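Local coordinates for probable signal peptide protein (Ralstonia solanacearum, PDB 2QGU) that binds a phospholipid, seen here as phosphatidylethanolamine, and, as a member of the MlaC family, probably carries such lipids across the periplasm, at residues V69-A81 against V154-I166. The protein carries 13 engineered substitutions. Numbering follows the deposited sequence.
Sequences VPRADFKRTTQIA and VEKSPNGWKVYDI. Engineered in segment 154-166: Val154 (natural residue Met), Pro158 (natural residue Ala). With PEF (di-palmitoyl-3-sn-phosphatidylethanolamine), chain B.
Glu155 brings OE1 to Arg76 NH1 at 2.8 Å, a salt bridge whose hydrogen bond is weak, with the carboxylate and guanidinium planes 74° apart. A water held by Glu155 OE1 and Asp73 OD2 probably eases the repulsion of these acids; Asp73, the N-cap of helix 74-82, takes Arg76 N on OD1. Past the Ser157-Gly160 turn, Lys162, bent at chi2 and chi4, folds its methylenes over the loop, CE 3.6 Å from Pro70 O. Val163 forms a single beta bridge with Ala72, its N donating to Arg71 O (2.9 Å) and its O accepting from Asp73 N (2.8 Å). Its branched side chain sends CG1 to the lipid, 3.8 Å from PEF C42. Tyr164 offers a broad ring on which the extended Arg76 lays its guanidinium almost flat, planes 13° apart, a cation-pi stack. Asp134 makes a salt bridge to Arg76 NH1 and a hydrogen bond to Tyr164 OH, which would help hold the stack, while Ile80 CD1 packs 3.7 Å from Tyr164 CD2. Thr77 OG1 donates to Tyr164 O (2.7 Å) from above the carbonyl plane. The bridge ties the loop before helix 74-82 to the antiparallel sheet, with Val69, Phe74 and Val163 lining the lipid pocket of this MlaC-family, NTF2-like protein.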
loop_
_atom_site.group_PDB
_atom_site.type_symbol
_atom_site.label_atom_id
_atom_site.label_comp_id
_atom_site.label_asym_id
_atom_site.label_seq_id
_atom_site.Cartn_x
_atom_site.Cartn_y
_atom_site.Cartn_z
ATOM N N VAL A 69 4.582 6.834 -2.662
ATOM C CA VAL A 69 3.864 7.864 -1.896
ATOM C C VAL A 69 3.313 9.035 -2.742
ATOM O O VAL A 69 2.142 9.403 -2.573
ATOM C CB VAL A 69 4.707 8.353 -0.673
ATOM C CG1 VAL A 69 4.149 9.643 -0.077
ATOM C CG2 VAL A 69 4.759 7.272 0.381
ATOM N N PRO A 70 4.131 9.613 -3.653
ATOM C CA PRO A 70 3.598 10.715 -4.471
ATOM C C PRO A 70 2.414 10.328 -5.373
ATOM O O PRO A 70 1.712 11.212 -5.877
ATOM C CB PRO A 70 4.801 11.131 -5.331
ATOM C CG PRO A 70 5.998 10.635 -4.585
ATOM C CD PRO A 70 5.546 9.349 -3.977
ATOM N N ARG A 71 2.203 9.027 -5.575
ATOM C CA ARG A 71 1.113 8.540 -6.418
ATOM C C ARG A 71 0.034 7.830 -5.609
ATOM O O ARG A 71 -0.828 7.161 -6.176
ATOM C CB ARG A 71 1.649 7.595 -7.500
ATOM C CG ARG A 71 2.727 8.201 -8.385
ATOM C CD ARG A 71 2.222 9.412 -9.146
ATOM N NE ARG A 71 3.302 10.066 -9.877
ATOM C CZ ARG A 71 3.196 11.256 -10.459
ATOM N NH1 ARG A 71 2.053 11.932 -10.395
ATOM N NH2 ARG A 71 4.234 11.773 -11.104
ATOM N N ALA A 72 0.085 7.980 -4.291
ATOM C CA ALA A 72 -0.818 7.272 -3.397
ATOM C C ALA A 72 -1.505 8.231 -2.433
ATOM O O ALA A 72 -1.051 9.360 -2.239
ATOM C CB ALA A 72 -0.056 6.194 -2.625
ATOM N N ASP A 73 -2.607 7.773 -1.846
ATOM C CA ASP A 73 -3.279 8.500 -0.774
ATOM C C ASP A 73 -3.403 7.561 0.417
ATOM O O ASP A 73 -4.471 6.985 0.683
ATOM C CB ASP A 73 -4.650 9.015 -1.230
ATOM C CG ASP A 73 -5.353 9.862 -0.172
ATOM O OD1 ASP A 73 -4.805 10.050 0.941
ATOM O OD2 ASP A 73 -6.466 10.340 -0.463
ATOM N N PHE A 74 -2.291 7.405 1.128
ATOM C CA PHE A 74 -2.248 6.472 2.244
ATOM C C PHE A 74 -3.045 6.954 3.461
ATOM O O PHE A 74 -3.441 6.145 4.301
ATOM C CB PHE A 74 -0.812 6.089 2.622
ATOM C CG PHE A 74 -0.737 4.849 3.463
ATOM C CD1 PHE A 74 -1.004 3.600 2.912
ATOM C CD2 PHE A 74 -0.431 4.929 4.812
ATOM C CE1 PHE A 74 -0.957 2.447 3.683
ATOM C CE2 PHE A 74 -0.377 3.776 5.594
ATOM C CZ PHE A 74 -0.644 2.532 5.028
ATOM N N LYS A 75 -3.299 8.259 3.547
ATOM C CA LYS A 75 -4.189 8.766 4.579
ATOM C C LYS A 75 -5.581 8.161 4.386
ATOM O O LYS A 75 -6.211 7.727 5.356
ATOM C CB LYS A 75 -4.244 10.290 4.559
ATOM C CG LYS A 75 -5.023 10.879 5.717
ATOM C CD LYS A 75 -4.976 12.389 5.671
ATOM C CE LYS A 75 -5.593 12.997 6.912
ATOM N NZ LYS A 75 -5.643 14.484 6.796
ATOM N N ARG A 76 -6.054 8.109 3.138
ATOM C CA ARG A 76 -7.337 7.455 2.871
ATOM C C ARG A 76 -7.311 5.969 3.235
ATOM O O ARG A 76 -8.252 5.468 3.841
ATOM C CB ARG A 76 -7.827 7.652 1.430
ATOM C CG ARG A 76 -9.188 6.987 1.227
ATOM C CD ARG A 76 -9.949 7.410 -0.009
ATOM N NE ARG A 76 -11.232 6.701 -0.030
ATOM C CZ ARG A 76 -11.991 6.525 -1.107
ATOM N NH1 ARG A 76 -11.625 7.020 -2.279
ATOM N NH2 ARG A 76 -13.126 5.850 -1.005
ATOM N N THR A 77 -6.237 5.268 2.869
ATOM C CA THR A 77 -6.100 3.862 3.242
ATOM C C THR A 77 -6.244 3.690 4.751
ATOM O O THR A 77 -6.917 2.773 5.220
ATOM C CB THR A 77 -4.743 3.296 2.810
ATOM O OG1 THR A 77 -4.424 3.767 1.496
ATOM C CG2 THR A 77 -4.767 1.767 2.822
ATOM N N THR A 78 -5.608 4.587 5.501
ATOM C CA THR A 78 -5.639 4.529 6.958
ATOM C C THR A 78 -7.029 4.859 7.493
ATOM O O THR A 78 -7.509 4.206 8.417
ATOM C CB THR A 78 -4.587 5.464 7.571
ATOM O OG1 THR A 78 -3.291 5.103 7.081
ATOM C CG2 THR A 78 -4.577 5.348 9.096
ATOM N N GLN A 79 -7.667 5.867 6.900
ATOM C CA GLN A 79 -9.042 6.216 7.251
ATOM C C GLN A 79 -9.984 5.030 7.059
ATOM O O GLN A 79 -10.805 4.731 7.925
ATOM C CB GLN A 79 -9.524 7.404 6.428
ATOM C CG GLN A 79 -8.896 8.710 6.837
ATOM C CD GLN A 79 -9.400 9.885 6.029
ATOM O OE1 GLN A 79 -9.519 9.810 4.805
ATOM N NE2 GLN A 79 -9.688 10.987 6.711
ATOM N N ILE A 80 -9.860 4.344 5.924
ATOM C CA ILE A 80 -10.711 3.189 5.664
ATOM C C ILE A 80 -10.452 2.100 6.707
ATOM O O ILE A 80 -11.396 1.536 7.269
ATOM C CB ILE A 80 -10.506 2.632 4.243
ATOM C CG1 ILE A 80 -10.983 3.658 3.205
ATOM C CG2 ILE A 80 -11.265 1.305 4.072
ATOM C CD1 ILE A 80 -10.464 3.387 1.792
ATOM N N ALA A 81 -9.177 1.832 6.985
ATOM C CA ALA A 81 -8.803 0.801 7.954
ATOM C C ALA A 81 -9.304 1.099 9.368
ATOM O O ALA A 81 -9.591 0.180 10.133
ATOM C CB ALA A 81 -7.281 0.584 7.951
ATOM N N VAL A 154 -8.182 3.499 -7.277
ATOM C CA VAL A 154 -7.598 4.782 -7.644
ATOM C C VAL A 154 -8.673 5.851 -7.601
ATOM O O VAL A 154 -9.772 5.654 -8.113
ATOM C CB VAL A 154 -6.944 4.742 -9.063
ATOM C CG1 VAL A 154 -5.828 5.759 -9.156
ATOM C CG2 VAL A 154 -6.398 3.339 -9.392
ATOM N N GLU A 155 -8.358 6.973 -6.962
ATOM C CA GLU A 155 -9.303 8.077 -6.842
ATOM C C GLU A 155 -8.716 9.345 -7.448
ATOM O O GLU A 155 -7.548 9.663 -7.213
ATOM C CB GLU A 155 -9.673 8.319 -5.376
ATOM C CG GLU A 155 -10.690 9.450 -5.203
ATOM C CD GLU A 155 -10.939 9.864 -3.763
ATOM O OE1 GLU A 155 -10.261 9.364 -2.839
ATOM O OE2 GLU A 155 -11.832 10.722 -3.566
ATOM N N LYS A 156 -9.536 10.066 -8.212
ATOM C CA LYS A 156 -9.099 11.308 -8.832
ATOM C C LYS A 156 -9.319 12.457 -7.866
ATOM O O LYS A 156 -10.462 12.842 -7.601
ATOM C CB LYS A 156 -9.834 11.568 -10.148
ATOM C CG LYS A 156 -9.136 12.602 -11.017
ATOM C CD LYS A 156 -9.817 12.747 -12.357
ATOM C CE LYS A 156 -9.002 13.633 -13.277
ATOM N NZ LYS A 156 -9.580 13.644 -14.649
ATOM N N SER A 157 -8.206 12.969 -7.339
ATOM C CA SER A 157 -8.187 14.103 -6.420
ATOM C C SER A 157 -7.988 15.387 -7.224
ATOM O O SER A 157 -7.639 15.318 -8.403
ATOM C CB SER A 157 -7.048 13.936 -5.398
ATOM O OG SER A 157 -5.761 14.057 -5.997
ATOM N N PRO A 158 -8.219 16.562 -6.598
ATOM C CA PRO A 158 -7.838 17.823 -7.243
ATOM C C PRO A 158 -6.386 17.832 -7.731
ATOM O O PRO A 158 -6.088 18.450 -8.755
ATOM C CB PRO A 158 -8.043 18.851 -6.132
ATOM C CG PRO A 158 -9.158 18.284 -5.320
ATOM C CD PRO A 158 -8.892 16.799 -5.304
ATOM N N ASN A 159 -5.505 17.132 -7.017
ATOM C CA ASN A 159 -4.094 17.039 -7.402
ATOM C C ASN A 159 -3.701 15.728 -8.101
ATOM O O ASN A 159 -2.558 15.282 -8.008
ATOM C CB ASN A 159 -3.168 17.341 -6.211
ATOM C CG ASN A 159 -3.782 16.962 -4.870
ATOM O OD1 ASN A 159 -4.194 15.821 -4.654
ATOM N ND2 ASN A 159 -3.833 17.928 -3.953
ATOM N N GLY A 160 -4.653 15.127 -8.813
ATOM C CA GLY A 160 -4.360 13.984 -9.675
ATOM C C GLY A 160 -4.896 12.656 -9.171
ATOM O O GLY A 160 -5.504 12.584 -8.102
ATOM N N TRP A 161 -4.687 11.614 -9.971
ATOM C CA TRP A 161 -5.056 10.252 -9.592
ATOM C C TRP A 161 -4.118 9.708 -8.519
ATOM O O TRP A 161 -2.891 9.796 -8.649
ATOM C CB TRP A 161 -5.011 9.332 -10.810
ATOM C CG TRP A 161 -6.145 9.513 -11.743
ATOM C CD1 TRP A 161 -6.140 10.214 -12.919
ATOM C CD2 TRP A 161 -7.457 8.965 -11.603
ATOM N NE1 TRP A 161 -7.378 10.142 -13.512
ATOM C CE2 TRP A 161 -8.205 9.382 -12.727
ATOM C CE3 TRP A 161 -8.080 8.168 -10.632
ATOM C CZ2 TRP A 161 -9.541 9.021 -12.912
ATOM C CZ3 TRP A 161 -9.400 7.807 -10.813
ATOM C CH2 TRP A 161 -10.122 8.234 -11.948
ATOM N N LYS A 162 -4.708 9.148 -7.464
ATOM C CA LYS A 162 -3.947 8.540 -6.369
ATOM C C LYS A 162 -4.451 7.136 -6.056
ATOM O O LYS A 162 -5.654 6.917 -5.924
ATOM C CB LYS A 162 -4.042 9.388 -5.095
ATOM C CG LYS A 162 -3.587 10.850 -5.224
ATOM C CD LYS A 162 -2.099 10.953 -5.494
ATOM C CE LYS A 162 -1.646 12.401 -5.656
ATOM N NZ LYS A 162 -1.418 13.049 -4.342
ATOM N N VAL A 163 -3.517 6.201 -5.908
ATOM C CA VAL A 163 -3.838 4.848 -5.451
ATOM C C VAL A 163 -4.099 4.851 -3.944
ATOM O O VAL A 163 -3.277 5.355 -3.172
ATOM C CB VAL A 163 -2.681 3.870 -5.757
ATOM C CG1 VAL A 163 -2.980 2.471 -5.207
ATOM C CG2 VAL A 163 -2.406 3.813 -7.263
ATOM N N TYR A 164 -5.231 4.296 -3.525
ATOM C CA TYR A 164 -5.540 4.224 -2.097
ATOM C C TYR A 164 -5.786 2.812 -1.565
ATOM O O TYR A 164 -6.039 2.633 -0.375
ATOM C CB TYR A 164 -6.684 5.181 -1.727
ATOM C CG TYR A 164 -8.046 4.763 -2.235
ATOM C CD1 TYR A 164 -8.506 5.178 -3.490
ATOM C CD2 TYR A 164 -8.882 3.966 -1.456
ATOM C CE1 TYR A 164 -9.760 4.791 -3.954
ATOM C CE2 TYR A 164 -10.134 3.581 -1.909
ATOM C CZ TYR A 164 -10.569 3.996 -3.155
ATOM O OH TYR A 164 -11.819 3.613 -3.589
ATOM N N ASP A 165 -5.709 1.812 -2.436
ATOM C CA ASP A 165 -5.813 0.428 -1.987
ATOM C C ASP A 165 -5.174 -0.486 -3.011
ATOM O O ASP A 165 -5.057 -0.132 -4.190
ATOM C CB ASP A 165 -7.278 0.035 -1.796
ATOM C CG ASP A 165 -7.481 -1.033 -0.732
ATOM O OD1 ASP A 165 -6.493 -1.536 -0.151
ATOM O OD2 ASP A 165 -8.652 -1.369 -0.477
ATOM N N ILE A 166 -4.744 -1.652 -2.542
ATOM C CA ILE A 166 -4.144 -2.670 -3.399
ATOM C C ILE A 166 -4.735 -4.021 -3.028
ATOM O O ILE A 166 -5.022 -4.284 -1.855
ATOM C CB ILE A 166 -2.585 -2.675 -3.305
ATOM C CG1 ILE A 166 -1.966 -3.571 -4.391
ATOM C CG2 ILE A 166 -2.105 -3.048 -1.897
ATOM C CD1 ILE A 166 -0.445 -3.430 -4.528
HETATM C C2 PEF B . 5.735 -12.257 -4.355
HETATM C C1 PEF B . 5.932 -13.766 -4.226
HETATM N N PEF B . 8.940 -17.816 -1.094
HETATM C C3 PEF B . 6.342 -11.779 -5.658
HETATM C C4 PEF B . 7.290 -16.090 -1.636
HETATM C C5 PEF B . 7.558 -17.375 -0.858
HETATM C C10 PEF B . 3.936 -11.405 -3.134
HETATM C C11 PEF B . 2.560 -10.755 -3.065
HETATM C C12 PEF B . 2.548 -9.470 -3.893
HETATM C C13 PEF B . 3.378 -8.408 -3.179
HETATM C C14 PEF B . 3.178 -7.036 -3.795
HETATM C C15 PEF B . 3.969 -5.998 -3.003
HETATM C C16 PEF B . 3.540 -4.585 -3.388
HETATM C C17 PEF B . 4.097 -3.556 -2.410
HETATM C C18 PEF B . 3.147 -3.359 -1.226
HETATM C C19 PEF B . 3.029 -1.881 -0.869
HETATM C C20 PEF B . 4.144 -1.464 0.095
HETATM C C21 PEF B . 4.071 0.031 0.397
HETATM C C22 PEF B . 2.954 0.329 1.396
HETATM C C23 PEF B . 3.029 1.774 1.889
HETATM C C24 PEF B . 2.096 2.681 1.089
HETATM C C25 PEF B . 2.545 4.137 1.174
HETATM C C30 PEF B . 6.468 -9.921 -7.048
HETATM C C31 PEF B . 6.402 -8.586 -7.476
HETATM C C32 PEF B . 6.238 -7.618 -6.494
HETATM C C33 PEF B . 6.473 -6.209 -7.074
HETATM C C34 PEF B . 5.164 -5.443 -7.328
HETATM C C35 PEF B . 5.340 -3.919 -7.188
HETATM C C36 PEF B . 4.107 -3.275 -7.041
HETATM C C37 PEF B . 4.229 -1.916 -6.732
HETATM C C38 PEF B . 2.967 -1.325 -6.598
HETATM C C39 PEF B . 3.034 0.127 -6.106
HETATM C C40 PEF B . 1.647 0.665 -5.705
HETATM C C41 PEF B . 1.317 0.351 -4.233
HETATM C C42 PEF B . 0.243 1.292 -3.676
HETATM C C43 PEF B . -0.405 0.715 -2.410
HETATM C C44 PEF B . -1.397 1.703 -1.784
HETATM C C45 PEF B . -2.046 1.124 -0.524
HETATM O O4 PEF B . 4.655 -11.423 -2.130
HETATM O O5 PEF B . 6.610 -10.766 -7.927
HETATM O O2 PEF B . 4.331 -11.945 -4.323
HETATM O O3 PEF B . 6.379 -10.332 -5.740
HETATM O O1P PEF B . 7.633 -16.033 -5.470
HETATM O O2P PEF B . 9.337 -15.423 -3.662
HETATM O O3P PEF B . 7.304 -14.038 -3.929
HETATM O O4P PEF B . 7.140 -16.395 -3.034
HETATM P P PEF B . 7.936 -15.502 -4.118
HETATM O O HOH W 1 -0.868 11.274 -9.836
HETATM O O HOH W 2 -1.656 12.045 -1.089
HETATM O O HOH W 3 -7.611 9.169 -2.655
#